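Local atomic coordinates of glycine betaine/carnitine/choline ABC transporter (Staphylococcus aureus subsp. aureus Mu50, PDB entry 3O66), a protein that probably captures glycine betaine, carnitine or choline outside the cell and delivers it to the membrane part of an ABC importer. Residues Arg29-His34 with Ile241-Gly246; Thr18-Ile23 with Ser251-Leu256. All coordinates share one frame; numbering follows the deposited sequence.

Contact 1. Residues Arg29-His34 with Ile241-Gly246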
ATOM      1  N   ARG A  29     -17.056  -2.353   0.200  1.00 24.08           N
ATOM      2  CA  ARG A  29     -18.340  -2.844  -0.334  1.00 24.20           C
ATOM      3  C   ARG A  29     -19.244  -3.285   0.825  1.00 23.85           C
ATOM      4  O   ARG A  29     -20.449  -2.933   0.881  1.00 24.09           O
ATOM      5  CB  ARG A  29     -18.125  -4.010  -1.327  1.00 24.57           C
ATOM      6  CG  ARG A  29     -19.422  -4.714  -1.730  1.00 25.51           C
ATOM      7  CD  ARG A  29     -19.127  -5.920  -2.633  1.00 28.91           C
ATOM      8  NE  ARG A  29     -18.425  -7.009  -1.925  1.00 28.28           N
ATOM      9  CZ  ARG A  29     -19.021  -7.955  -1.208  1.00 28.32           C
ATOM     10  NH1 ARG A  29     -20.345  -7.978  -1.086  1.00 27.89           N
ATOM     11  NH2 ARG A  29     -18.290  -8.897  -0.620  1.00 27.89           N
ATOM     12  N   LEU A  30     -18.669  -4.071   1.733  1.00 22.47           N
ATOM     13  CA  LEU A  30     -19.419  -4.597   2.860  1.00 22.71           C
ATOM     14  C   LEU A  30     -19.809  -3.516   3.847  1.00 23.49           C
ATOM     15  O   LEU A  30     -20.890  -3.564   4.434  1.00 23.42           O
ATOM     16  CB  LEU A  30     -18.677  -5.763   3.544  1.00 21.95           C
ATOM     17  CG  LEU A  30     -18.521  -7.057   2.732  1.00 22.52           C
ATOM     18  CD1 LEU A  30     -17.362  -7.900   3.293  1.00 24.56           C
ATOM     19  CD2 LEU A  30     -19.836  -7.912   2.653  1.00 24.18           C
ATOM     20  N   LEU A  31     -18.931  -2.531   4.024  1.00 23.20           N
ATOM     21  CA  LEU A  31     -19.197  -1.482   4.984  1.00 23.68           C
ATOM     22  C   LEU A  31     -20.311  -0.584   4.451  1.00 24.21           C
ATOM     23  O   LEU A  31     -21.182  -0.178   5.212  1.00 26.07           O
ATOM     24  CB  LEU A  31     -17.920  -0.680   5.251  1.00 23.03           C
ATOM     25  CG  LEU A  31     -17.984   0.378   6.334  1.00 24.32           C
ATOM     26  CD1 LEU A  31     -18.445  -0.177   7.677  1.00 25.82           C
ATOM     27  CD2 LEU A  31     -16.596   1.039   6.445  1.00 26.34           C
ATOM     28  N   ILE A  32     -20.298  -0.299   3.148  1.00 23.81           N
ATOM     29  CA  ILE A  32     -21.381   0.482   2.523  1.00 24.05           C
ATOM     30  C   ILE A  32     -22.704  -0.276   2.615  1.00 25.35           C
ATOM     31  O   ILE A  32     -23.733   0.300   2.997  1.00 26.11           O
ATOM     32  CB  ILE A  32     -21.042   0.871   1.079  1.00 23.97           C
ATOM     33  CG1 ILE A  32     -19.882   1.896   1.098  1.00 23.07           C
ATOM     34  CG2 ILE A  32     -22.283   1.394   0.337  1.00 24.59           C
ATOM     35  CD1 ILE A  32     -19.148   1.997  -0.234  1.00 24.42           C
ATOM     36  N   GLU A  33     -22.689  -1.571   2.294  1.00 25.59           N
ATOM     37  CA  GLU A  33     -23.909  -2.369   2.492  1.00 26.89           C
ATOM     38  C   GLU A  33     -24.404  -2.241   3.927  1.00 27.15           C
ATOM     39  O   GLU A  33     -25.622  -2.097   4.171  1.00 28.73           O
ATOM     40  CB  GLU A  33     -23.699  -3.838   2.131  1.00 27.86           C
ATOM     41  CG  GLU A  33     -23.529  -4.060   0.642  1.00 31.18           C
ATOM     42  CD  GLU A  33     -23.306  -5.526   0.267  1.00 38.24           C
ATOM     43  OE1 GLU A  33     -23.909  -6.410   0.918  1.00 40.94           O
ATOM     44  OE2 GLU A  33     -22.533  -5.779  -0.697  1.00 39.17           O
ATOM     45  N   HIS A  34     -23.478  -2.350   4.873  1.00 26.29           N
ATOM     46  CA  HIS A  34     -23.827  -2.309   6.299  1.00 27.12           C
ATOM     47  C   HIS A  34     -24.430  -0.956   6.691  1.00 27.49           C
ATOM     48  O   HIS A  34     -25.541  -0.904   7.238  1.00 28.92           O
ATOM     49  CB  HIS A  34     -22.614  -2.652   7.187  1.00 25.65           C
ATOM     50  CG  HIS A  34     -22.880  -2.504   8.664  1.00 28.28           C
ATOM     51  ND1 HIS A  34     -23.537  -3.465   9.410  1.00 30.09           N
ATOM     52  CD2 HIS A  34     -22.588  -1.499   9.523  1.00 26.92           C
ATOM     53  CE1 HIS A  34     -23.623  -3.062  10.669  1.00 30.78           C
ATOM     54  NE2 HIS A  34     -23.058  -1.869  10.763  1.00 30.57           N
ATOM     55  N   ILE A 241     -16.882   5.914   4.306  1.00 24.23           N
ATOM     56  CA  ILE A 241     -15.488   5.696   3.920  1.00 23.89           C
ATOM     57  C   ILE A 241     -14.534   6.172   5.025  1.00 23.97           C
ATOM     58  O   ILE A 241     -13.594   5.457   5.373  1.00 24.05           O
ATOM     59  CB  ILE A 241     -15.182   6.329   2.555  1.00 24.86           C
ATOM     60  CG1 ILE A 241     -16.036   5.652   1.448  1.00 25.60           C
ATOM     61  CG2 ILE A 241     -13.657   6.273   2.246  1.00 22.84           C
ATOM     62  CD1 ILE A 241     -16.232   6.510   0.152  1.00 25.59           C
ATOM     63  N   ASN A 242     -14.792   7.347   5.595  1.00 23.56           N
ATOM     64  CA  ASN A 242     -13.964   7.863   6.693  1.00 24.34           C
ATOM     65  C   ASN A 242     -13.930   6.989   7.938  1.00 23.34           C
ATOM     66  O   ASN A 242     -13.045   7.148   8.758  1.00 23.64           O
ATOM     67  CB  ASN A 242     -14.354   9.295   7.058  1.00 25.78           C
ATOM     68  CG  ASN A 242     -13.633  10.340   6.193  1.00 27.67           C
ATOM     69  OD1 ASN A 242     -14.254  11.304   5.731  1.00 32.80           O
ATOM     70  ND2 ASN A 242     -12.322  10.152   5.972  1.00 26.67           N
ATOM     71  N   LYS A 243     -14.862   6.052   8.079  1.00 22.67           N
ATOM     72  CA  LYS A 243     -14.809   5.138   9.212  1.00 23.45           C
ATOM     73  C   LYS A 243     -13.516   4.318   9.179  1.00 23.25           C
ATOM     74  O   LYS A 243     -13.045   3.886  10.215  1.00 22.35           O
ATOM     75  CB  LYS A 243     -15.976   4.161   9.175  1.00 23.96           C
ATOM     76  CG  LYS A 243     -17.293   4.623   9.737  1.00 24.15           C
ATOM     77  CD  LYS A 243     -18.252   3.416   9.519  1.00 26.46           C
ATOM     78  CE  LYS A 243     -19.278   3.330  10.588  1.00 30.06           C
ATOM     79  NZ  LYS A 243     -20.079   2.092  10.509  1.00 30.98           N
ATOM     80  N   LEU A 244     -12.955   4.096   7.979  1.00 22.90           N
ATOM     81  CA  LEU A 244     -11.753   3.276   7.854  1.00 23.03           C
ATOM     82  C   LEU A 244     -10.455   4.069   7.994  1.00 22.97           C
ATOM     83  O   LEU A 244      -9.390   3.474   8.027  1.00 22.60           O
ATOM     84  CB  LEU A 244     -11.764   2.494   6.525  1.00 23.02           C
ATOM     85  CG  LEU A 244     -12.905   1.434   6.403  1.00 23.07           C
ATOM     86  CD1 LEU A 244     -12.807   0.676   5.084  1.00 23.58           C
ATOM     87  CD2 LEU A 244     -12.856   0.450   7.531  1.00 24.27           C
ATOM     88  N   THR A 245     -10.539   5.394   8.063  1.00 23.49           N
ATOM     89  CA  THR A 245      -9.348   6.239   8.156  1.00 24.72           C
ATOM     90  C   THR A 245      -8.548   5.946   9.442  1.00 25.17           C
ATOM     91  O   THR A 245      -9.098   6.032  10.540  1.00 23.72           O
ATOM     92  CB  THR A 245      -9.757   7.734   8.100  1.00 25.74           C
ATOM     93  OG1 THR A 245     -10.308   8.013   6.804  1.00 27.61           O
ATOM     94  CG2 THR A 245      -8.556   8.664   8.379  1.00 27.19           C
ATOM     95  N   GLY A 246      -7.255   5.608   9.298  1.00 25.32           N
ATOM     96  CA  GLY A 246      -6.404   5.214  10.430  1.00 25.80           C
ATOM     97  C   GLY A 246      -6.594   3.805  10.990  1.00 26.37           C
ATOM     98  O   GLY A 246      -5.850   3.391  11.884  1.00 28.24           O
TER
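L31 and H34 lie on helix 19-35 and face K243 and L244, two residues of a type I turn that runs from N242 to T245. No hydrogen bond crosses between the segments, so side chains alone make the join. L31 is the main bridging residue. Its CG stands anti to the backbone N (chi1 -174°) and points at the turn; the two methyls then part, CD2 to L244 and CD1 to K243. CD2 meets L244 tip to tip, 3.7 Å from L244 CG. Both methyls of L244 are also near it, with L244 CD2 at 3.9 Å from L31 CD2. The other methyl, L31 CD1, lies against the far end of K243, 4.0 Å from K243 CD. The lysine chain crosses L31 at a slant and bends at chi3 (148°). This carries its ammonium past the leucine toward H34. K243 NZ comes to the edge of the H34 ring, near its plane, 4.5 Å from H34 CD2. That is an approach without a hydrogen bond.

The polar ends are tied by D35 and by the last residues of the chain. K243 NZ makes salt bridges to D35 OD1 and D282 OD1 and a hydrogen bond to Y280 O. H34 NE2 bonds to D282 OD2, and Y280 stacks on the H34 ring. The turn has its own brace: N242 ND2 donates to T245 OG1 at 3.1 Å, with T245 OG1 in the amide plane. M27 and L28 of helix 19-35 and F281 also touch L244.

The join itself is apolar, between the buried side chains of L31 and L244. The polar ends are satisfied by residues outside the two segments. K243 lies between the carboxylates of D35 and D282 and probably offsets part of their charge; through D282 it and H34 share a partner at the C-terminus.

Contact 2. Residues Thr18-Ile23 with Ser251-Leu256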
ATOM      1  N   THR A  18      -4.280  -7.485  -6.818  1.00 28.98           N
ATOM      2  CA  THR A  18      -3.515  -7.766  -5.594  1.00 28.06           C
ATOM      3  C   THR A  18      -4.500  -8.088  -4.480  1.00 27.32           C
ATOM      4  O   THR A  18      -5.623  -7.575  -4.487  1.00 26.24           O
ATOM      5  CB  THR A  18      -2.681  -6.554  -5.154  1.00 27.76           C
ATOM      6  OG1 THR A  18      -3.554  -5.456  -4.807  1.00 26.54           O
ATOM      7  CG2 THR A  18      -1.720  -6.119  -6.267  1.00 28.02           C
ATOM      8  N   SER A  19      -4.112  -8.969  -3.564  1.00 26.64           N
ATOM      9  CA  SER A  19      -4.983  -9.292  -2.425  1.00 26.61           C
ATOM     10  C   SER A  19      -5.279  -8.051  -1.600  1.00 24.73           C
ATOM     11  O   SER A  19      -6.390  -7.861  -1.139  1.00 24.00           O
ATOM     12  CB  SER A  19      -4.362 -10.366  -1.528  1.00 26.41           C
ATOM     13  OG  SER A  19      -4.221 -11.544  -2.283  1.00 29.10           O
ATOM     14  N   GLU A  20      -4.280  -7.194  -1.458  1.00 23.81           N
ATOM     15  CA  GLU A  20      -4.425  -5.982  -0.707  1.00 23.39           C
ATOM     16  C   GLU A  20      -5.585  -5.109  -1.209  1.00 22.96           C
ATOM     17  O   GLU A  20      -6.462  -4.687  -0.429  1.00 21.89           O
ATOM     18  CB  GLU A  20      -3.130  -5.195  -0.799  1.00 23.69           C
ATOM     19  CG  GLU A  20      -3.165  -3.938   0.034  1.00 25.48           C
ATOM     20  CD  GLU A  20      -1.772  -3.385   0.264  1.00 26.43           C
ATOM     21  OE1 GLU A  20      -0.969  -4.084   0.920  1.00 26.68           O
ATOM     22  OE2 GLU A  20      -1.497  -2.271  -0.212  1.00 25.12           O
ATOM     23  N   SER A  21      -5.571  -4.820  -2.507  1.00 22.78           N
ATOM     24  CA  SER A  21      -6.651  -4.053  -3.122  1.00 22.61           C
ATOM     25  C   SER A  21      -7.996  -4.773  -2.993  1.00 23.23           C
ATOM     26  O   SER A  21      -9.038  -4.135  -2.716  1.00 23.32           O
ATOM     27  CB  SER A  21      -6.330  -3.755  -4.579  1.00 22.40           C
ATOM     28  OG  SER A  21      -7.446  -3.165  -5.205  1.00 23.43           O
ATOM     29  N   GLN A  22      -7.984  -6.094  -3.170  1.00 23.25           N
ATOM     30  CA  GLN A  22      -9.240  -6.843  -3.097  1.00 23.88           C
ATOM     31  C   GLN A  22      -9.820  -6.856  -1.675  1.00 23.23           C
ATOM     32  O   GLN A  22     -11.029  -6.678  -1.502  1.00 23.90           O
ATOM     33  CB  GLN A  22      -9.100  -8.237  -3.689  1.00 24.70           C
ATOM     34  CG  GLN A  22      -8.705  -8.167  -5.180  1.00 28.01           C
ATOM     35  CD  GLN A  22      -8.339  -9.500  -5.748  1.00 34.10           C
ATOM     36  OE1 GLN A  22      -7.801 -10.370  -5.050  1.00 36.36           O
ATOM     37  NE2 GLN A  22      -8.618  -9.682  -7.037  1.00 36.05           N
ATOM     38  N   ILE A  23      -8.964  -7.053  -0.685  1.00 20.96           N
ATOM     39  CA  ILE A  23      -9.374  -6.970   0.734  1.00 20.97           C
ATOM     40  C   ILE A  23     -10.057  -5.625   1.055  1.00 20.66           C
ATOM     41  O   ILE A  23     -11.222  -5.596   1.525  1.00 21.14           O
ATOM     42  CB  ILE A  23      -8.199  -7.286   1.704  1.00 20.58           C
ATOM     43  CG1 ILE A  23      -7.759  -8.747   1.557  1.00 21.05           C
ATOM     44  CG2 ILE A  23      -8.579  -6.965   3.256  1.00 19.84           C
ATOM     45  CD1 ILE A  23      -6.340  -9.032   2.131  1.00 20.61           C
ATOM     46  N   SER A 251       1.427  -2.992  10.016  1.00 20.30           N
ATOM     47  CA  SER A 251       1.467  -4.337  10.640  1.00 20.93           C
ATOM     48  C   SER A 251       0.142  -5.091  10.417  1.00 20.32           C
ATOM     49  O   SER A 251       0.116  -6.282  10.156  1.00 20.77           O
ATOM     50  CB  SER A 251       1.689  -4.199  12.159  1.00 21.54           C
ATOM     51  OG  SER A 251       2.964  -3.635  12.446  1.00 26.09           O
ATOM     52  N   GLU A 252      -0.969  -4.374  10.506  0.50 19.88           N
ATOM     53  CA  GLU A 252      -2.283  -4.989  10.310  0.50 19.28           C
ATOM     54  C   GLU A 252      -2.513  -5.371   8.847  0.50 19.53           C
ATOM     55  O   GLU A 252      -3.068  -6.430   8.568  0.50 19.20           O
ATOM     56  CB  GLU A 252      -3.397  -4.059  10.801  0.50 18.92           C
ATOM     57  CG  GLU A 252      -4.763  -4.703  10.846  0.50 17.69           C
ATOM     58  CD  GLU A 252      -4.843  -5.854  11.840  0.50 21.43           C
ATOM     59  OE1 GLU A 252      -3.972  -5.963  12.739  0.50 19.93           O
ATOM     60  OE2 GLU A 252      -5.818  -6.634  11.732  0.50 23.48           O
HETATM   61  N   MSE A 253      -2.077  -4.524   7.918  1.00 19.89           N
HETATM   62  CA  MSE A 253      -2.197  -4.840   6.478  1.00 20.25           C
HETATM   63  C   MSE A 253      -1.359  -6.062   6.146  1.00 20.48           C
HETATM   64  O   MSE A 253      -1.780  -6.866   5.317  1.00 21.16           O
HETATM   65  CB  MSE A 253      -1.738  -3.663   5.603  1.00 19.55           C
HETATM   66  CG  MSE A 253      -2.144  -3.775   4.093  1.00 20.37           C
HETATM   67 SE   MSE A 253      -4.111  -3.795   3.865  0.75 22.96          SE
HETATM   68  CE  MSE A 253      -4.378  -5.690   3.444  1.00 19.87           C
ATOM     69  N   GLN A 254      -0.168  -6.175   6.749  1.00 19.52           N
ATOM     70  CA  GLN A 254       0.657  -7.370   6.577  1.00 20.17           C
ATOM     71  C   GLN A 254      -0.119  -8.605   7.022  1.00 20.36           C
ATOM     72  O   GLN A 254      -0.194  -9.598   6.273  1.00 21.92           O
ATOM     73  CB  GLN A 254       1.969  -7.271   7.353  1.00 19.84           C
ATOM     74  CG  GLN A 254       2.968  -6.219   6.805  1.00 19.48           C
ATOM     75  CD  GLN A 254       3.945  -5.791   7.872  1.00 20.41           C
ATOM     76  OE1 GLN A 254       3.912  -6.317   8.993  1.00 19.66           O
ATOM     77  NE2 GLN A 254       4.830  -4.848   7.543  1.00 19.20           N
ATOM     78  N   ARG A 255      -0.740  -8.523   8.208  1.00 19.92           N
ATOM     79  CA  ARG A 255      -1.542  -9.627   8.730  1.00 20.61           C
ATOM     80  C   ARG A 255      -2.730  -9.976   7.846  1.00 20.57           C
ATOM     81  O   ARG A 255      -3.031 -11.160   7.644  1.00 21.11           O
ATOM     82  CB  ARG A 255      -2.042  -9.381  10.182  1.00 21.62           C
ATOM     83  CG  ARG A 255      -0.962  -9.610  11.261  1.00 23.87           C
ATOM     84  CD  ARG A 255      -1.541  -9.425  12.696  1.00 25.01           C
ATOM     85  NE  ARG A 255      -1.806  -8.012  12.975  1.00 26.28           N
ATOM     86  CZ  ARG A 255      -0.893  -7.138  13.403  1.00 25.34           C
ATOM     87  NH1 ARG A 255      -1.246  -5.882  13.613  1.00 24.64           N
ATOM     88  NH2 ARG A 255       0.373  -7.508  13.603  1.00 25.71           N
ATOM     89  N   LEU A 256      -3.428  -8.962   7.350  1.00 20.23           N
ATOM     90  CA  LEU A 256      -4.585  -9.196   6.493  1.00 20.71           C
ATOM     91  C   LEU A 256      -4.129  -9.825   5.193  1.00 20.40           C
ATOM     92  O   LEU A 256      -4.734 -10.783   4.715  1.00 21.50           O
ATOM     93  CB  LEU A 256      -5.336  -7.873   6.220  1.00 19.74           C
ATOM     94  CG  LEU A 256      -6.041  -7.300   7.452  1.00 23.82           C
ATOM     95  CD1 LEU A 256      -6.538  -5.883   7.123  1.00 23.80           C
ATOM     96  CD2 LEU A 256      -7.185  -8.226   7.964  1.00 26.35           C
TER
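M253 and L256, on one side of helix 250-261, meet E20 and I23 near the start of helix 19-35. The two short helical segments run almost at right angles, 98° between their directions, and their axes come within 10.6 Å. S251 and E252 lie on the far side of their helix. There S251 O sits above the centre of the R255 guanidinium plane, while E252 N donates to S249 OG.

M253, a selenomethionine, lies between E20 and I23 and touches both. Its CG is anti to the backbone N (chi1 -166°), and the chain then folds at chi2 and chi3 across the E20 side chain. M253 CG lies 3.4 Å from E20 OE1. Further along, M253 SE is 3.9 Å from E20 CG, and M253 CE reaches I23 CD1 at 4.1 Å. F112 also packs on both E20 and M253.

The E20 carboxylate is buried but well supplied with partners. OE1 accepts from N257 ND2 and is hydrogen-bonded to T198 OG1; OE2 accepts from N114 ND2 and is hydrogen-bonded to Y70 OH. The protein is a two-lobed substrate-binding protein of the periplasmic-binding-protein fold. T198 follows strand 192-196 of one sheet, whereas E20 follows strand 12-16 of the other, so the E20-T198 bond probably spans the two lobes. An acetate ion and a triethylene glycol lie about 4 and 5 Å from the E20 side chain. They probably come from the crystallisation liquor but are consistent with a pocket here.

Q254 turns away from helix 19-35, and its NE2 bonds to S197 O. L256 closes the segment. I23 CD1 rests against its backbone, 3.5 Å from L256 O, with L256 CB at 4.4 Å from the same methyl.

How the contacts relate
Both contacts use helix 19-35. Contact 2 takes its N-terminal end and contact 1 its C-terminal end, with centres about 15 Å apart and no touch between them. Their partners are the turn from N242 to T245, by helix 236-242, and helix 250-261, the next helix in the chain. Contact 2 is buried, about 8 Å from the centre of the chain. Contact 1 is only partly buried, about 17 Å from it. Each mixes apolar packing with a charged group. At contact 1 the charge is a lysine, met by the carboxylates of D35 and D282. At contact 2 it is a glutamate, held by neutral partners, probably where the two lobes meet.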